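Local coordinates for protein serine racemase (Enterococcus faecalis, PDB 4ECL) that belongs to the alanine racemase family, as the cytoplasmic part of the protein VanTG, with a TIM-barrel-type N-terminal domain and a separate C-terminal domain, at residues Gln202-Glu214 / Ser229-Leu241. Sequence-based numbering, arbitrary orientation.
With SO4 (sulfate ion), chain G.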
# COMPACT_ATOMS: atom_id res chain seq x y z
N GLN A 202 23.74 10.28 10.83
CA GLN A 202 23.47 10.30 9.39
C GLN A 202 22.54 9.22 8.87
O GLN A 202 22.63 8.04 9.22
CB GLN A 202 24.78 10.22 8.60
CG GLN A 202 25.78 11.31 8.91
CD GLN A 202 27.18 10.81 8.81
OE1 GLN A 202 27.63 10.02 9.66
NE2 GLN A 202 27.89 11.21 7.76
N SER A 203 21.65 9.66 7.99
CA SER A 203 20.96 8.74 7.10
C SER A 203 21.64 8.86 5.74
O SER A 203 22.77 9.36 5.68
CB SER A 203 19.47 9.08 7.04
OG SER A 203 18.87 8.83 8.29
N SER A 204 20.98 8.41 4.66
CA SER A 204 21.59 8.41 3.32
C SER A 204 22.19 9.76 2.91
O SER A 204 23.34 9.83 2.49
CB SER A 204 20.60 7.98 2.22
OG SER A 204 20.21 6.61 2.35
N TYR A 205 21.41 10.83 2.99
CA TYR A 205 21.92 12.13 2.56
C TYR A 205 22.93 12.73 3.56
O TYR A 205 23.70 13.63 3.22
CB TYR A 205 20.76 13.09 2.27
CG TYR A 205 20.06 12.77 0.97
CD1 TYR A 205 20.57 13.21 -0.25
CD2 TYR A 205 18.89 12.02 0.96
CE1 TYR A 205 19.94 12.92 -1.45
CE2 TYR A 205 18.24 11.73 -0.24
CZ TYR A 205 18.77 12.18 -1.44
OH TYR A 205 18.12 11.88 -2.63
N GLY A 206 22.92 12.21 4.79
CA GLY A 206 23.89 12.63 5.79
C GLY A 206 25.28 12.20 5.37
O GLY A 206 26.25 12.96 5.47
N LEU A 207 25.36 10.97 4.88
CA LEU A 207 26.60 10.45 4.28
C LEU A 207 26.95 11.23 3.02
O LEU A 207 28.07 11.71 2.88
CB LEU A 207 26.45 8.97 3.93
CG LEU A 207 27.63 8.35 3.19
CD1 LEU A 207 28.96 8.61 3.93
CD2 LEU A 207 27.39 6.86 3.01
N LEU A 208 26.00 11.35 2.10
CA LEU A 208 26.26 11.98 0.80
C LEU A 208 26.60 13.46 0.89
O LEU A 208 27.42 13.96 0.10
CB LEU A 208 25.05 11.81 -0.13
CG LEU A 208 24.64 10.40 -0.53
CD1 LEU A 208 23.40 10.45 -1.43
CD2 LEU A 208 25.80 9.69 -1.22
N ASN A 209 25.96 14.17 1.81
CA ASN A 209 26.12 15.62 1.90
C ASN A 209 26.93 16.12 3.11
O ASN A 209 27.38 17.27 3.13
CB ASN A 209 24.74 16.30 1.84
CG ASN A 209 24.23 16.43 0.41
OD1 ASN A 209 25.01 16.64 -0.51
ND2 ASN A 209 22.92 16.30 0.22
N TYR A 210 27.10 15.25 4.11
CA TYR A 210 27.91 15.59 5.28
C TYR A 210 28.92 14.47 5.58
O TYR A 210 28.97 13.92 6.68
CB TYR A 210 26.99 15.91 6.49
CG TYR A 210 26.18 17.16 6.23
CD1 TYR A 210 24.99 17.10 5.51
CD2 TYR A 210 26.64 18.41 6.64
CE1 TYR A 210 24.27 18.25 5.23
CE2 TYR A 210 25.91 19.57 6.37
CZ TYR A 210 24.73 19.48 5.66
OH TYR A 210 24.01 20.61 5.36
N PRO A 211 29.74 14.12 4.58
CA PRO A 211 30.59 12.94 4.71
C PRO A 211 31.69 13.15 5.74
O PRO A 211 32.25 12.19 6.25
CB PRO A 211 31.21 12.82 3.32
CG PRO A 211 31.28 14.22 2.83
CD PRO A 211 30.08 14.92 3.39
N GLU A 212 31.98 14.41 6.03
CA GLU A 212 33.01 14.76 6.99
C GLU A 212 32.67 14.36 8.43
O GLU A 212 33.56 14.27 9.27
CB GLU A 212 33.35 16.25 6.91
CG GLU A 212 32.39 17.16 7.66
CD GLU A 212 31.07 17.43 6.93
OE1 GLU A 212 31.03 17.36 5.67
OE2 GLU A 212 30.08 17.72 7.64
N LEU A 213 31.39 14.11 8.72
CA LEU A 213 31.02 13.65 10.06
C LEU A 213 31.68 12.31 10.39
O LEU A 213 31.90 11.49 9.51
CB LEU A 213 29.50 13.52 10.21
CG LEU A 213 28.70 14.82 10.28
CD1 LEU A 213 27.20 14.53 10.12
CD2 LEU A 213 28.99 15.61 11.58
N GLU A 214 32.02 12.11 11.66
CA GLU A 214 32.66 10.87 12.11
C GLU A 214 31.83 10.17 13.19
O GLU A 214 31.92 10.52 14.38
CB GLU A 214 34.07 11.16 12.64
CG GLU A 214 35.05 11.67 11.60
CD GLU A 214 35.55 10.58 10.65
OE1 GLU A 214 35.41 9.38 10.96
OE2 GLU A 214 36.12 10.93 9.59
N SER A 229 15.87 9.75 -3.39
CA SER A 229 14.51 10.23 -3.11
C SER A 229 13.87 11.12 -4.18
O SER A 229 12.64 11.13 -4.34
CB SER A 229 14.47 10.94 -1.74
OG SER A 229 14.76 10.05 -0.68
N SER A 230 14.71 11.85 -4.91
CA SER A 230 14.28 12.65 -6.05
C SER A 230 15.36 12.66 -7.13
O SER A 230 16.36 11.94 -7.03
CB SER A 230 13.96 14.08 -5.62
OG SER A 230 12.84 14.12 -4.76
N THR A 231 15.15 13.49 -8.14
CA THR A 231 16.09 13.64 -9.24
C THR A 231 16.08 15.10 -9.72
O THR A 231 15.01 15.67 -9.91
CB THR A 231 15.72 12.70 -10.43
OG1 THR A 231 14.30 12.62 -10.56
CG2 THR A 231 16.29 11.31 -10.21
N ASN A 232 17.25 15.71 -9.89
CA ASN A 232 18.54 15.11 -9.58
C ASN A 232 19.39 16.08 -8.76
O ASN A 232 19.98 17.01 -9.31
CB ASN A 232 19.30 14.77 -10.87
CG ASN A 232 18.57 13.78 -11.75
OD1 ASN A 232 18.74 12.57 -11.63
ND2 ASN A 232 17.74 14.30 -12.66
N ASP A 233 19.46 15.86 -7.45
CA ASP A 233 20.31 16.70 -6.60
C ASP A 233 21.78 16.39 -6.83
O ASP A 233 22.16 15.22 -6.98
CB ASP A 233 19.98 16.51 -5.11
CG ASP A 233 20.98 17.21 -4.20
OD1 ASP A 233 21.38 18.36 -4.51
OD2 ASP A 233 21.38 16.62 -3.17
N LYS A 234 22.60 17.43 -6.86
CA LYS A 234 24.04 17.25 -6.82
C LYS A 234 24.51 17.14 -5.37
O LYS A 234 24.69 18.15 -4.69
CB LYS A 234 24.76 18.41 -7.51
CG LYS A 234 26.27 18.21 -7.63
CD LYS A 234 26.75 18.48 -9.04
CE LYS A 234 25.96 17.65 -10.05
NZ LYS A 234 26.35 17.97 -11.46
N THR A 235 24.67 15.91 -4.90
CA THR A 235 25.19 15.68 -3.56
C THR A 235 26.69 15.95 -3.53
O THR A 235 27.34 16.00 -4.57
CB THR A 235 24.91 14.25 -3.09
OG1 THR A 235 25.32 13.33 -4.11
CG2 THR A 235 23.42 14.05 -2.80
N LYS A 236 27.25 16.13 -2.33
CA LYS A 236 28.67 16.39 -2.19
C LYS A 236 29.48 15.20 -2.70
O LYS A 236 30.35 15.36 -3.55
CB LYS A 236 29.05 16.73 -0.74
CG LYS A 236 28.51 18.07 -0.26
CD LYS A 236 28.84 19.17 -1.26
CE LYS A 236 28.20 20.49 -0.87
NZ LYS A 236 28.37 21.53 -1.93
N LEU A 237 29.18 14.01 -2.20
CA LEU A 237 29.76 12.82 -2.78
C LEU A 237 28.84 12.39 -3.90
O LEU A 237 27.62 12.48 -3.78
CB LEU A 237 29.81 11.68 -1.76
CG LEU A 237 30.50 11.84 -0.42
CD1 LEU A 237 30.54 10.46 0.20
CD2 LEU A 237 31.91 12.40 -0.61
N GLU A 238 29.41 11.91 -4.99
CA GLU A 238 28.60 11.29 -6.02
C GLU A 238 29.01 9.83 -6.13
O GLU A 238 30.02 9.51 -6.75
CB GLU A 238 28.75 12.01 -7.36
CG GLU A 238 28.07 13.37 -7.39
CD GLU A 238 28.01 13.97 -8.78
OE1 GLU A 238 28.89 13.64 -9.61
OE2 GLU A 238 27.09 14.76 -9.05
N LEU A 239 28.25 8.97 -5.48
CA LEU A 239 28.54 7.55 -5.47
C LEU A 239 27.90 6.84 -6.65
O LEU A 239 26.90 7.30 -7.21
CB LEU A 239 28.06 6.92 -4.16
CG LEU A 239 28.72 7.47 -2.88
CD1 LEU A 239 28.23 6.70 -1.67
CD2 LEU A 239 30.23 7.38 -3.01
N ASP A 240 28.48 5.70 -7.01
CA ASP A 240 27.97 4.87 -8.08
C ASP A 240 27.00 3.87 -7.48
O ASP A 240 27.38 2.76 -7.12
CB ASP A 240 29.12 4.15 -8.78
CG ASP A 240 28.66 3.30 -9.95
OD1 ASP A 240 27.58 3.61 -10.52
OD2 ASP A 240 29.36 2.33 -10.31
N LEU A 241 25.74 4.28 -7.35
CA LEU A 241 24.71 3.42 -6.77
C LEU A 241 23.80 2.85 -7.87
O LEU A 241 23.46 3.54 -8.83
CB LEU A 241 23.89 4.20 -5.74
CG LEU A 241 24.74 4.74 -4.59
CD1 LEU A 241 23.94 5.73 -3.76
CD2 LEU A 241 25.25 3.59 -3.74
S SO4 G . 17.02 7.34 4.25
O1 SO4 G . 16.53 7.22 5.62
O2 SO4 G . 18.39 6.82 4.18
O3 SO4 G . 16.15 6.55 3.38
O4 SO4 G . 16.98 8.74 3.83
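Two successive backbone N-H groups of an irregular loop, K236 and L237, hydrogen-bond to the last turn of helix 204-209, one through a side-chain amide and the other through a main-chain carbonyl. L237 N reaches L208 O at 2.9 Å (175°). K236 N meets N209 OD1, also at 2.9 Å, but that bond is more bent (149°) and its donor is tilted from the amide plane. N209 CG lies anti to the carbonyl carbon (chi1 -81°), which carries the amide over to the loop; its ND2 hydrogen-bonds A164 O, so both ends of the amide are fixed.

Apolar and ring-edge contacts flank this pair. T235 crosses N209 at about a right angle and sets its CB 3.8 Å from L208 CB, while T235 CG2 comes to the edge of the Y205 ring, 3.9 Å from CE1. S229 OG, hydrogen-bonded to N358 ND2, lies in that ring's plane at its edge. Further along, L239 CD1 touches L208 CD2 at 3.9 Å, and P211 CB rests 3.9 Å from L237 CG.

At the opposite end of the helix, S204 N and OG hydrogen-bond sulfate O2, and G221, V222 and Y42 also bind this ion, probably from the crystallisation liquor; the site is consistent with the cofactor-phosphate pocket of alanine racemases.

The loop, linking strand 217-220 of the barrel to strand 245-257, is held by one main-chain and one side-chain amide bond besides apolar packing, consistent with a fixed path at 235-237.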